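Local coordinates for vacuolar protein sorting 29 (PDB 2A22) that probably serves in vacuolar protein sorting as a VPS29-family subunit of the retromer coat, built on a calcineurin-like phosphoesterase fold, at residues Ile36-Lys41 with Asn64-Glu69; Lys41-Asn46 with Thr168-Phe173; Tyr58-Gly63 with Val107-Gly112; Gly112-Gly117 with Met187-Asn192. One frame throughout, in Å; residues are numbered along the deposited sequence.

In this fold, two sheets face each other and loops gather at one end; contacts 3 and 4 belong to the sandwich, contacts 1 and 2 to the loops. Contact 3 is buried and contact 4 only partly so; they share Gly112, touch each other, and both join the five-stranded sheet to the six-stranded one. Contact 1 is partly buried and contact 2 lies at the surface; they share Lys41 and meet where Ile36 and Ala40 pack on Thr170. Water bridges all four. Carbonyls do much of the touching in the loops and at the turn end of contact 4, whereas contact 3 is mainly side chain on side chain.

Contact 1: Ile36-Lys41 with Asn64-Glu69; sequences IPYGAK and NVCSQE
Ile36 and Ser67 bring the two loops together, their CA atoms 5.5 Å apart just ahead of helix 68-77, where Ser67 holds the N-cap position. The cis peptide between Ile36 and Pro37 turns the chain here, and Ile36 O lies 3.1 Å from Ser67 N, at an angle too poor for a hydrogen bond. Ser67 N bonds weakly to Val65 O within its own segment. Alongside, the CG2 branch of Ile36 rests on Ser67 CB at 4.0 Å. Ser67 OG, anti to the backbone N (chi1 162°), reaches onward to cap Tyr70 N weakly. At the outer end, the CE2 and CD2 atoms of Tyr38 meet Cys66, obliquely to the ring, with Tyr38 CE2 3.7 Å from Cys66 CB. Cys66 SG stands 5.0 Å from the Tyr38 ring centroid in a sulfur-aromatic contact, while Pro37 CD lies over one ring face, toward its rim. A water then joins the two residues, 2.9 Å from Tyr38 OH and donating to Cys66 O at 2.8 Å. The join thus rests on van der Waals and sulfur-aromatic contact plus one water, while polar bonds of the 64-69 segment go to other parts of the chain, as from Cys66 N to Asp89 OD1.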
loop_
_atom_site.group_PDB
_atom_site.type_symbol
_atom_site.label_atom_id
_atom_site.label_comp_id
_atom_site.label_asym_id
_atom_site.label_seq_id
_atom_site.Cartn_x
_atom_site.Cartn_y
_atom_site.Cartn_z
ATOM N N ILE A 36 7.299 -4.795 11.394
ATOM C CA ILE A 36 7.821 -4.323 12.680
ATOM C C ILE A 36 7.063 -5.059 13.776
ATOM O O ILE A 36 5.836 -5.167 13.692
ATOM C CB ILE A 36 7.616 -2.774 12.842
ATOM C CG1 ILE A 36 8.323 -2.019 11.707
ATOM C CG2 ILE A 36 8.151 -2.301 14.150
ATOM C CD1 ILE A 36 8.081 -0.519 11.720
ATOM N N PRO A 37 7.783 -5.581 14.803
ATOM C CA PRO A 37 9.247 -5.512 15.068
ATOM C C PRO A 37 10.085 -6.688 14.510
ATOM O O PRO A 37 11.326 -6.650 14.586
ATOM C CB PRO A 37 9.297 -5.515 16.594
ATOM C CG PRO A 37 8.165 -6.522 16.946
ATOM C CD PRO A 37 7.086 -6.337 15.871
ATOM N N TYR A 38 9.430 -7.683 13.920
ATOM C CA TYR A 38 10.075 -8.944 13.529
ATOM C C TYR A 38 11.237 -8.750 12.551
ATOM O O TYR A 38 12.317 -9.295 12.764
ATOM C CB TYR A 38 9.052 -9.911 12.887
ATOM C CG TYR A 38 7.739 -10.025 13.643
ATOM C CD1 TYR A 38 7.711 -10.206 15.040
ATOM C CD2 TYR A 38 6.526 -9.963 12.959
ATOM C CE1 TYR A 38 6.515 -10.304 15.730
ATOM C CE2 TYR A 38 5.329 -10.077 13.631
ATOM C CZ TYR A 38 5.320 -10.232 15.012
ATOM O OH TYR A 38 4.111 -10.344 15.649
ATOM N N GLY A 39 11.003 -7.970 11.493
ATOM C CA GLY A 39 11.974 -7.791 10.427
ATOM C C GLY A 39 12.609 -6.418 10.356
ATOM O O GLY A 39 13.532 -6.205 9.564
ATOM N N ALA A 40 12.100 -5.488 11.162
ATOM C CA ALA A 40 12.575 -4.092 11.226
ATOM C C ALA A 40 12.068 -3.403 12.503
ATOM O O ALA A 40 11.082 -3.829 13.076
ATOM C CB ALA A 40 12.117 -3.324 10.019
ATOM N N LYS A 41 12.735 -2.338 12.952
ATOM C CA LYS A 41 12.259 -1.616 14.145
ATOM C C LYS A 41 11.468 -0.327 13.885
ATOM O O LYS A 41 10.751 0.171 14.764
ATOM C CB LYS A 41 13.400 -1.332 15.141
ATOM C CG LYS A 41 14.605 -0.621 14.592
ATOM C CD LYS A 41 15.396 -0.004 15.767
ATOM C CE LYS A 41 16.549 0.865 15.297
ATOM N NZ LYS A 41 17.172 1.588 16.456
ATOM N N ASN A 64 0.622 -6.644 6.902
ATOM C CA ASN A 64 1.903 -6.879 7.579
ATOM C C ASN A 64 2.522 -5.630 8.213
ATOM O O ASN A 64 3.737 -5.383 8.106
ATOM C CB ASN A 64 2.880 -7.636 6.679
ATOM C CG ASN A 64 2.564 -9.106 6.622
ATOM O OD1 ASN A 64 1.730 -9.592 7.389
ATOM N ND2 ASN A 64 3.210 -9.827 5.714
ATOM N N VAL A 65 1.657 -4.826 8.829
ATOM C CA VAL A 65 2.083 -3.761 9.742
ATOM C C VAL A 65 2.744 -4.392 10.981
ATOM O O VAL A 65 3.793 -3.926 11.419
ATOM C CB VAL A 65 0.886 -2.897 10.171
ATOM C CG1 VAL A 65 1.318 -1.844 11.177
ATOM C CG2 VAL A 65 0.224 -2.254 8.937
ATOM N N CYS A 66 2.097 -5.447 11.518
ATOM C CA CYS A 66 2.613 -6.324 12.596
ATOM C C CYS A 66 2.740 -5.702 13.986
ATOM O O CYS A 66 2.716 -6.414 14.989
ATOM C CB CYS A 66 3.947 -6.975 12.190
ATOM S SG CYS A 66 3.869 -7.984 10.691
ATOM N N SER A 67 2.882 -4.384 14.040
ATOM C CA SER A 67 3.070 -3.656 15.292
ATOM C C SER A 67 1.881 -2.744 15.562
ATOM O O SER A 67 1.553 -1.855 14.737
ATOM C CB SER A 67 4.346 -2.803 15.215
ATOM O OG SER A 67 4.340 -1.798 16.207
ATOM N N GLN A 68 1.259 -2.923 16.723
ATOM C CA GLN A 68 0.090 -2.122 17.068
ATOM C C GLN A 68 0.437 -0.649 17.135
ATOM O O GLN A 68 -0.375 0.190 16.745
ATOM C CB GLN A 68 -0.561 -2.558 18.378
ATOM C CG GLN A 68 -1.952 -1.846 18.645
ATOM C CD GLN A 68 -2.993 -2.167 17.564
ATOM O OE1 GLN A 68 -2.819 -3.119 16.799
ATOM N NE2 GLN A 68 -4.096 -1.391 17.519
ATOM N N GLU A 69 1.637 -0.344 17.635
ATOM C CA GLU A 69 2.160 1.015 17.633
ATOM C C GLU A 69 2.142 1.602 16.205
ATOM O O GLU A 69 1.810 2.775 16.026
ATOM C CB GLU A 69 3.585 1.052 18.224
ATOM C CG GLU A 69 4.226 2.448 18.206
ATOM C CD GLU A 69 5.748 2.467 18.464
ATOM O OE1 GLU A 69 6.267 1.589 19.177
ATOM O OE2 GLU A 69 6.431 3.382 17.939
HETATM O O HOH W 1 1.816 -9.074 14.519
#

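Contact 2: Lys41-Asn46 with Thr168-Phe173; sequences KELPSN and TATGAF
Thr170 OG1 is gripped twice: it accepts from Ala172 N at 3.3 Å, closing an ST turn, and also bonds to Leu34 O. Its place between the backbone N and the carbonyl carbon (chi1 55°) makes this possible, and the other branch, CG2, is thereby directed at the 41-46 loop. There Thr170 CG2 comes up to Glu42 O at 3.6 Å. Beside it a water donates to Glu42 O at 2.6 Å and to Thr170 O at 2.9 Å, and so supplies a polar link where the segments make no direct hydrogen bond. Both segments lie in connections at one end of the phosphoesterase sandwich: 41-46 follows strand 26-31 and runs into a 3-10 turn at Ser45, whereas the 168-173 loop leaves strand 161-165 on the way to strand 183-190. Leu43 crosses Thr170 at about a right angle, and a single branch does its touching: Leu43 CD2 lies 3.8 Å from Ala169 CB and 3.9 Å from Thr170 CG2. Its neighbour Pro44 instead sets a ring carbon against the backbone, Pro44 CD being 3.5 Å from Ala169 O. Outside the two loops, Leu43 also packs on Met73 of helix 68-77, and Pro44 on Leu201 of strand 193-202.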
loop_
_atom_site.group_PDB
_atom_site.type_symbol
_atom_site.label_atom_id
_atom_site.label_comp_id
_atom_site.label_asym_id
_atom_site.label_seq_id
_atom_site.Cartn_x
_atom_site.Cartn_y
_atom_site.Cartn_z
ATOM N N LYS A 41 12.735 -2.338 12.952
ATOM C CA LYS A 41 12.259 -1.616 14.145
ATOM C C LYS A 41 11.468 -0.327 13.885
ATOM O O LYS A 41 10.751 0.171 14.764
ATOM C CB LYS A 41 13.400 -1.332 15.141
ATOM C CG LYS A 41 14.605 -0.621 14.592
ATOM C CD LYS A 41 15.396 -0.004 15.767
ATOM C CE LYS A 41 16.549 0.865 15.297
ATOM N NZ LYS A 41 17.172 1.588 16.456
ATOM N N GLU A 42 11.601 0.211 12.681
ATOM C CA GLU A 42 11.108 1.548 12.395
ATOM C C GLU A 42 11.102 1.792 10.898
ATOM O O GLU A 42 11.709 1.036 10.127
ATOM C CB GLU A 42 11.994 2.602 13.104
ATOM C CG GLU A 42 13.407 2.593 12.589
ATOM C CD GLU A 42 14.393 3.444 13.399
ATOM O OE1 GLU A 42 14.049 3.939 14.507
ATOM O OE2 GLU A 42 15.536 3.598 12.902
ATOM N N LEU A 43 10.394 2.840 10.497
ATOM C CA LEU A 43 10.461 3.367 9.126
ATOM C C LEU A 43 11.753 4.164 8.983
ATOM O O LEU A 43 12.223 4.756 9.964
ATOM C CB LEU A 43 9.256 4.276 8.848
ATOM C CG LEU A 43 7.879 3.577 8.838
ATOM C CD1 LEU A 43 6.753 4.618 8.843
ATOM C CD2 LEU A 43 7.742 2.690 7.641
ATOM N N PRO A 44 12.342 4.187 7.771
ATOM C CA PRO A 44 13.525 5.022 7.562
ATOM C C PRO A 44 13.226 6.460 7.978
ATOM O O PRO A 44 12.114 6.971 7.731
ATOM C CB PRO A 44 13.721 4.949 6.047
ATOM C CG PRO A 44 13.174 3.623 5.707
ATOM C CD PRO A 44 11.967 3.468 6.546
ATOM N N SER A 45 14.184 7.106 8.631
ATOM C CA SER A 45 13.962 8.497 9.045
ATOM C C SER A 45 13.807 9.377 7.807
ATOM O O SER A 45 13.027 10.326 7.808
ATOM C CB SER A 45 15.082 8.999 9.971
ATOM O OG SER A 45 16.322 9.069 9.295
ATOM N N ASN A 46 14.519 9.009 6.745
ATOM C CA ASN A 46 14.481 9.689 5.441
ATOM C C ASN A 46 13.080 9.874 4.841
ATOM O O ASN A 46 12.930 10.700 3.916
ATOM C CB ASN A 46 15.271 8.877 4.404
ATOM C CG ASN A 46 16.599 8.382 4.910
ATOM O OD1 ASN A 46 17.637 8.756 4.376
ATOM N ND2 ASN A 46 16.581 7.506 5.894
ATOM N N THR A 168 7.979 -3.212 0.425
ATOM C CA THR A 168 8.113 -3.156 1.904
ATOM C C THR A 168 8.519 -1.751 2.316
ATOM O O THR A 168 9.535 -1.240 1.852
ATOM C CB THR A 168 9.153 -4.192 2.452
ATOM O OG1 THR A 168 9.473 -3.864 3.799
ATOM C CG2 THR A 168 10.463 -4.229 1.605
ATOM N N ALA A 169 7.729 -1.112 3.171
ATOM C CA ALA A 169 8.037 0.242 3.633
ATOM C C ALA A 169 9.336 0.324 4.451
ATOM O O ALA A 169 9.913 1.394 4.589
ATOM C CB ALA A 169 6.888 0.759 4.502
ATOM N N THR A 170 9.711 -0.778 5.097
ATOM C CA THR A 170 10.846 -0.792 6.044
ATOM C C THR A 170 12.132 -1.404 5.452
ATOM O O THR A 170 13.218 -1.246 6.014
ATOM C CB THR A 170 10.495 -1.579 7.339
ATOM O OG1 THR A 170 10.049 -2.915 7.012
ATOM C CG2 THR A 170 9.427 -0.837 8.142
ATOM N N GLY A 171 11.999 -2.113 4.333
ATOM C CA GLY A 171 13.110 -2.909 3.824
ATOM C C GLY A 171 13.319 -4.224 4.571
ATOM O O GLY A 171 14.367 -4.869 4.418
ATOM N N ALA A 172 12.328 -4.622 5.364
ATOM C CA ALA A 172 12.310 -5.933 6.023
ATOM C C ALA A 172 12.535 -7.034 4.997
ATOM O O ALA A 172 12.060 -6.926 3.846
ATOM C CB ALA A 172 10.976 -6.153 6.759
ATOM N N PHE A 173 13.258 -8.083 5.401
ATOM C CA PHE A 173 13.625 -9.147 4.452
ATOM C C PHE A 173 12.444 -10.083 4.170
ATOM O O PHE A 173 11.737 -10.496 5.084
ATOM C CB PHE A 173 14.857 -9.957 4.924
ATOM C CG PHE A 173 15.398 -10.944 3.896
ATOM C CD1 PHE A 173 16.369 -10.553 2.957
ATOM C CD2 PHE A 173 14.984 -12.273 3.897
ATOM C CE1 PHE A 173 16.887 -11.478 2.003
ATOM C CE2 PHE A 173 15.526 -13.225 2.957
ATOM C CZ PHE A 173 16.446 -12.812 2.009
HETATM O O HOH W 2 13.439 0.629 8.219
#

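Contact 3: Tyr58-Gly63 with Val107-Gly112; sequences YVLCTG and VVVQIG
Tyr58 and Leu60 face Val109 and Ile111 across two strands that run nearly antiparallel, 159° between their directions, with axes 10.0 Å apart: too far for backbone pairing, so the side chains fill the gap. The ring of Tyr58 lies along Ile111, the two side chains sliding past each other in opposite directions. Ile111 CD1 sits over one face in a CH-pi contact, 3.7 Å from the Tyr58 ring centroid and 26° off its normal. Further out along the same ring, Ile111 CG2 approaches Tyr58 CE1 at 3.7 Å. With CG1 beside the backbone N and CG2 anti to it (chi1 -50°), Ile111 spreads both its branches along the tyrosine. Deeper in, Leu60 meets Val109 at a slant, Leu60 CD2 to Val109 CG1 3.8 Å, while Leu60 CD1 stands 4.3 Å from Ile111 CD1. The phenol end is more polar: a water donates to Gln110 O at 2.6 Å and has a weak link to Tyr58 OH. Leu60 also touches Ile116 on strand 114-119, which extends the apolar layer. Such interlocking of aliphatic and aromatic side chains forms part of the apolar interior between the two sheets of the alpha-beta-beta-alpha sandwich found in calcineurin-like phosphoesterases.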
loop_
_atom_site.group_PDB
_atom_site.type_symbol
_atom_site.label_atom_id
_atom_site.label_comp_id
_atom_site.label_asym_id
_atom_site.label_seq_id
_atom_site.Cartn_x
_atom_site.Cartn_y
_atom_site.Cartn_z
ATOM N N TYR A 58 -5.789 9.943 2.228
ATOM C CA TYR A 58 -6.101 8.502 2.209
ATOM C C TYR A 58 -4.832 7.681 2.389
ATOM O O TYR A 58 -3.789 8.029 1.866
ATOM C CB TYR A 58 -6.734 8.071 0.892
ATOM C CG TYR A 58 -8.179 8.457 0.703
ATOM C CD1 TYR A 58 -8.517 9.710 0.168
ATOM C CD2 TYR A 58 -9.212 7.559 1.033
ATOM C CE1 TYR A 58 -9.859 10.089 -0.033
ATOM C CE2 TYR A 58 -10.559 7.923 0.846
ATOM C CZ TYR A 58 -10.867 9.192 0.309
ATOM O OH TYR A 58 -12.180 9.566 0.117
ATOM N N VAL A 59 -4.946 6.594 3.145
ATOM C CA VAL A 59 -3.883 5.637 3.321
ATOM C C VAL A 59 -4.500 4.306 2.987
ATOM O O VAL A 59 -5.517 3.966 3.550
ATOM C CB VAL A 59 -3.365 5.580 4.789
ATOM C CG1 VAL A 59 -2.289 4.463 4.964
ATOM C CG2 VAL A 59 -2.807 6.913 5.229
ATOM N N LEU A 60 -3.898 3.580 2.036
ATOM C CA LEU A 60 -4.276 2.196 1.745
ATOM C C LEU A 60 -3.113 1.273 2.071
ATOM O O LEU A 60 -2.084 1.252 1.396
ATOM C CB LEU A 60 -4.736 2.023 0.300
ATOM C CG LEU A 60 -5.778 3.039 -0.191
ATOM C CD1 LEU A 60 -6.026 2.832 -1.694
ATOM C CD2 LEU A 60 -7.055 2.946 0.616
ATOM N N CYS A 61 -3.273 0.528 3.142
ATOM C CA CYS A 61 -2.168 -0.254 3.678
ATOM C C CYS A 61 -2.350 -1.720 3.363
ATOM O O CYS A 61 -3.390 -2.296 3.683
ATOM C CB CYS A 61 -2.055 -0.044 5.187
ATOM S SG CYS A 61 -0.775 -1.087 5.928
ATOM N N THR A 62 -1.326 -2.320 2.746
ATOM C CA THR A 62 -1.407 -3.690 2.222
ATOM C C THR A 62 -1.267 -4.797 3.295
ATOM O O THR A 62 -1.346 -5.984 2.971
ATOM C CB THR A 62 -0.377 -3.903 1.118
ATOM O OG1 THR A 62 0.932 -3.505 1.600
ATOM C CG2 THR A 62 -0.791 -3.066 -0.142
ATOM N N GLY A 63 -1.082 -4.399 4.547
ATOM C CA GLY A 63 -0.973 -5.349 5.636
ATOM C C GLY A 63 0.459 -5.628 6.057
ATOM O O GLY A 63 1.402 -4.937 5.629
ATOM N N VAL A 107 -10.555 -4.741 0.767
ATOM C CA VAL A 107 -11.262 -3.462 0.853
ATOM C C VAL A 107 -11.404 -2.972 -0.590
ATOM O O VAL A 107 -10.509 -3.185 -1.423
ATOM C CB VAL A 107 -10.409 -2.452 1.706
ATOM C CG1 VAL A 107 -10.573 -1.011 1.273
ATOM C CG2 VAL A 107 -10.688 -2.621 3.201
ATOM N N VAL A 108 -12.544 -2.353 -0.899
ATOM C CA VAL A 108 -12.713 -1.629 -2.163
ATOM C C VAL A 108 -13.222 -0.276 -1.778
ATOM O O VAL A 108 -14.190 -0.160 -1.024
ATOM C CB VAL A 108 -13.691 -2.318 -3.112
ATOM C CG1 VAL A 108 -13.830 -1.527 -4.437
ATOM C CG2 VAL A 108 -13.233 -3.728 -3.382
ATOM N N VAL A 109 -12.525 0.755 -2.229
ATOM C CA VAL A 109 -12.857 2.109 -1.781
ATOM C C VAL A 109 -12.913 3.039 -2.970
ATOM O O VAL A 109 -12.064 2.954 -3.872
ATOM C CB VAL A 109 -11.902 2.617 -0.636
ATOM C CG1 VAL A 109 -10.486 2.469 -1.023
ATOM C CG2 VAL A 109 -12.192 4.053 -0.254
ATOM N N GLN A 110 -13.945 3.881 -2.997
ATOM C CA GLN A 110 -14.121 4.836 -4.091
ATOM C C GLN A 110 -13.338 6.086 -3.709
ATOM O O GLN A 110 -13.619 6.696 -2.697
ATOM C CB GLN A 110 -15.619 5.150 -4.284
ATOM C CG GLN A 110 -15.964 6.122 -5.424
ATOM C CD GLN A 110 -15.779 5.518 -6.798
ATOM O OE1 GLN A 110 -15.337 6.193 -7.725
ATOM N NE2 GLN A 110 -16.109 4.250 -6.942
ATOM N N ILE A 111 -12.314 6.417 -4.487
ATOM C CA ILE A 111 -11.583 7.674 -4.287
ATOM C C ILE A 111 -11.650 8.478 -5.585
ATOM O O ILE A 111 -11.118 8.050 -6.609
ATOM C CB ILE A 111 -10.109 7.452 -3.804
ATOM C CG1 ILE A 111 -10.073 6.493 -2.600
ATOM C CG2 ILE A 111 -9.437 8.795 -3.458
ATOM C CD1 ILE A 111 -8.645 6.249 -2.032
ATOM N N GLY A 112 -12.360 9.606 -5.541
ATOM C CA GLY A 112 -12.654 10.391 -6.738
ATOM C C GLY A 112 -13.271 9.530 -7.833
ATOM O O GLY A 112 -14.299 8.877 -7.625
HETATM O O HOH W 3 -14.348 6.936 -0.263
#

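Contact 4: Gly112-Gly117 with Met187-Asn192; sequences GEFKIG and MALQGN
Phe114, Ile116 and Leu189 make the tight half of this contact, and Glu113 with Asn192 its watery half. Leu189 divides its two methyls between Phe114 and Ile116 of the strand opposite: Leu189 CD2 lies 3.8 Å from Phe114 CD2, approaching the ring obliquely, and Leu189 CD1 meets Ile116 CD1 tip to tip at 4.0 Å. The far end of the phenylalanine ring runs up against backbone, with Asn192 O near the plane of the ring, at its edge, 3.8 Å from Phe114 CZ. Gly191 O approaches Phe114 CE2 from an oblique direction. With chi1 at -58°, CE2 and CZ of the ring come to these two carbonyls.

Toward solvent, apolar packing gives way to water bridges. One water accepts from Glu113 N at 2.9 Å and donates to Gly191 O, tying the two turns together through their backbones. A second donates to Glu113 OE1 and to Asn192 OD1, the latter at 2.6 Å. It sits between two oxygens that, with the carboxylate ionised as is likely, are both acceptors, and the carboxylate and amide planes stand 75° apart. Glu113 CG lies 3.5 Å from Asn192 OD1, and the bend at chi2 (-52°) sets the carboxylate for the shared water.

Strand 114-119 belongs to the five-stranded sheet, between 106-111 and 144-147, while strand 183-190 lies in the six-stranded sheet beside 193-202. Phe114 and Leu189 both reach Val194 of strand 193-202; Ile111 of strand 106-111 packs on Ile116 and Leu189, joining this contact to the interior of the sandwich.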
loop_
_atom_site.group_PDB
_atom_site.type_symbol
_atom_site.label_atom_id
_atom_site.label_comp_id
_atom_site.label_asym_id
_atom_site.label_seq_id
_atom_site.Cartn_x
_atom_site.Cartn_y
_atom_site.Cartn_z
ATOM N N GLY A 112 -12.360 9.606 -5.541
ATOM C CA GLY A 112 -12.654 10.391 -6.738
ATOM C C GLY A 112 -13.271 9.530 -7.833
ATOM O O GLY A 112 -14.299 8.877 -7.625
ATOM N N GLU A 113 -12.643 9.515 -9.003
ATOM C CA GLU A 113 -13.180 8.759 -10.123
ATOM C C GLU A 113 -12.785 7.286 -10.072
ATOM O O GLU A 113 -13.176 6.538 -10.955
ATOM C CB GLU A 113 -12.710 9.354 -11.471
ATOM C CG GLU A 113 -13.112 10.801 -11.683
ATOM C CD GLU A 113 -14.594 11.001 -11.469
ATOM O OE1 GLU A 113 -15.375 10.383 -12.192
ATOM O OE2 GLU A 113 -14.977 11.775 -10.589
ATOM N N PHE A 114 -12.004 6.878 -9.069
ATOM C CA PHE A 114 -11.438 5.518 -9.091
ATOM C C PHE A 114 -11.920 4.598 -7.972
ATOM O O PHE A 114 -11.971 4.994 -6.813
ATOM C CB PHE A 114 -9.898 5.579 -9.144
ATOM C CG PHE A 114 -9.399 6.331 -10.326
ATOM C CD1 PHE A 114 -9.204 5.675 -11.545
ATOM C CD2 PHE A 114 -9.217 7.719 -10.256
ATOM C CE1 PHE A 114 -8.787 6.390 -12.679
ATOM C CE2 PHE A 114 -8.812 8.447 -11.368
ATOM C CZ PHE A 114 -8.602 7.781 -12.596
ATOM N N LYS A 115 -12.291 3.383 -8.355
ATOM C CA LYS A 115 -12.600 2.300 -7.428
ATOM C C LYS A 115 -11.268 1.594 -7.211
ATOM O O LYS A 115 -10.624 1.122 -8.165
ATOM C CB LYS A 115 -13.595 1.336 -8.084
ATOM C CG LYS A 115 -14.761 0.886 -7.235
ATOM C CD LYS A 115 -15.881 0.307 -8.139
ATOM C CE LYS A 115 -16.692 -0.822 -7.457
ATOM N NZ LYS A 115 -17.456 -1.675 -8.457
ATOM N N ILE A 116 -10.850 1.515 -5.957
ATOM C CA ILE A 116 -9.550 0.951 -5.651
ATOM C C ILE A 116 -9.670 -0.305 -4.784
ATOM O O ILE A 116 -10.240 -0.266 -3.675
ATOM C CB ILE A 116 -8.627 2.020 -5.022
ATOM C CG1 ILE A 116 -8.754 3.327 -5.838
ATOM C CG2 ILE A 116 -7.181 1.487 -4.920
ATOM C CD1 ILE A 116 -7.721 4.418 -5.539
ATOM N N GLY A 117 -9.117 -1.410 -5.289
ATOM C CA GLY A 117 -9.077 -2.665 -4.541
ATOM C C GLY A 117 -7.782 -2.754 -3.748
ATOM O O GLY A 117 -6.722 -2.356 -4.243
ATOM N N MET A 187 0.049 8.560 -4.482
ATOM C CA MET A 187 -0.722 8.579 -5.730
ATOM C C MET A 187 -1.667 9.782 -5.709
ATOM O O MET A 187 -2.592 9.846 -4.866
ATOM C CB MET A 187 -1.533 7.263 -5.866
ATOM C CG MET A 187 -2.386 7.148 -7.157
ATOM S SD MET A 187 -3.175 5.543 -7.343
ATOM C CE MET A 187 -2.136 4.844 -8.571
ATOM N N ALA A 188 -1.446 10.738 -6.610
ATOM C CA ALA A 188 -2.334 11.903 -6.696
ATOM C C ALA A 188 -3.433 11.580 -7.697
ATOM O O ALA A 188 -3.155 11.235 -8.854
ATOM C CB ALA A 188 -1.590 13.151 -7.139
ATOM N N LEU A 189 -4.673 11.697 -7.237
ATOM C CA LEU A 189 -5.812 11.541 -8.098
ATOM C C LEU A 189 -6.518 12.881 -8.278
ATOM O O LEU A 189 -6.880 13.558 -7.293
ATOM C CB LEU A 189 -6.759 10.484 -7.519
ATOM C CG LEU A 189 -6.178 9.076 -7.291
ATOM C CD1 LEU A 189 -7.156 8.253 -6.458
ATOM C CD2 LEU A 189 -5.878 8.362 -8.598
ATOM N N GLN A 190 -6.690 13.280 -9.530
ATOM C CA GLN A 190 -7.363 14.539 -9.811
ATOM C C GLN A 190 -8.238 14.358 -11.028
ATOM O O GLN A 190 -7.730 14.161 -12.129
ATOM C CB GLN A 190 -6.358 15.693 -10.020
ATOM C CG GLN A 190 -5.515 15.949 -8.796
ATOM C CD GLN A 190 -4.499 17.091 -8.955
ATOM O OE1 GLN A 190 -4.276 17.612 -10.049
ATOM N NE2 GLN A 190 -3.835 17.439 -7.844
ATOM N N GLY A 191 -9.548 14.401 -10.825
ATOM C CA GLY A 191 -10.471 14.094 -11.920
ATOM C C GLY A 191 -10.084 12.771 -12.542
ATOM O O GLY A 191 -9.999 11.763 -11.828
ATOM N N ASN A 192 -9.816 12.764 -13.848
ATOM C CA ASN A 192 -9.468 11.511 -14.554
ATOM C C ASN A 192 -7.954 11.217 -14.596
ATOM O O ASN A 192 -7.519 10.248 -15.230
ATOM C CB ASN A 192 -10.076 11.490 -15.969
ATOM C CG ASN A 192 -11.610 11.270 -15.962
ATOM O OD1 ASN A 192 -12.160 10.588 -15.084
ATOM N ND2 ASN A 192 -12.297 11.845 -16.958
HETATM O O HOH W 4 -10.173 10.988 -9.188
HETATM O O HOH W 5 -14.554 9.637 -14.640
#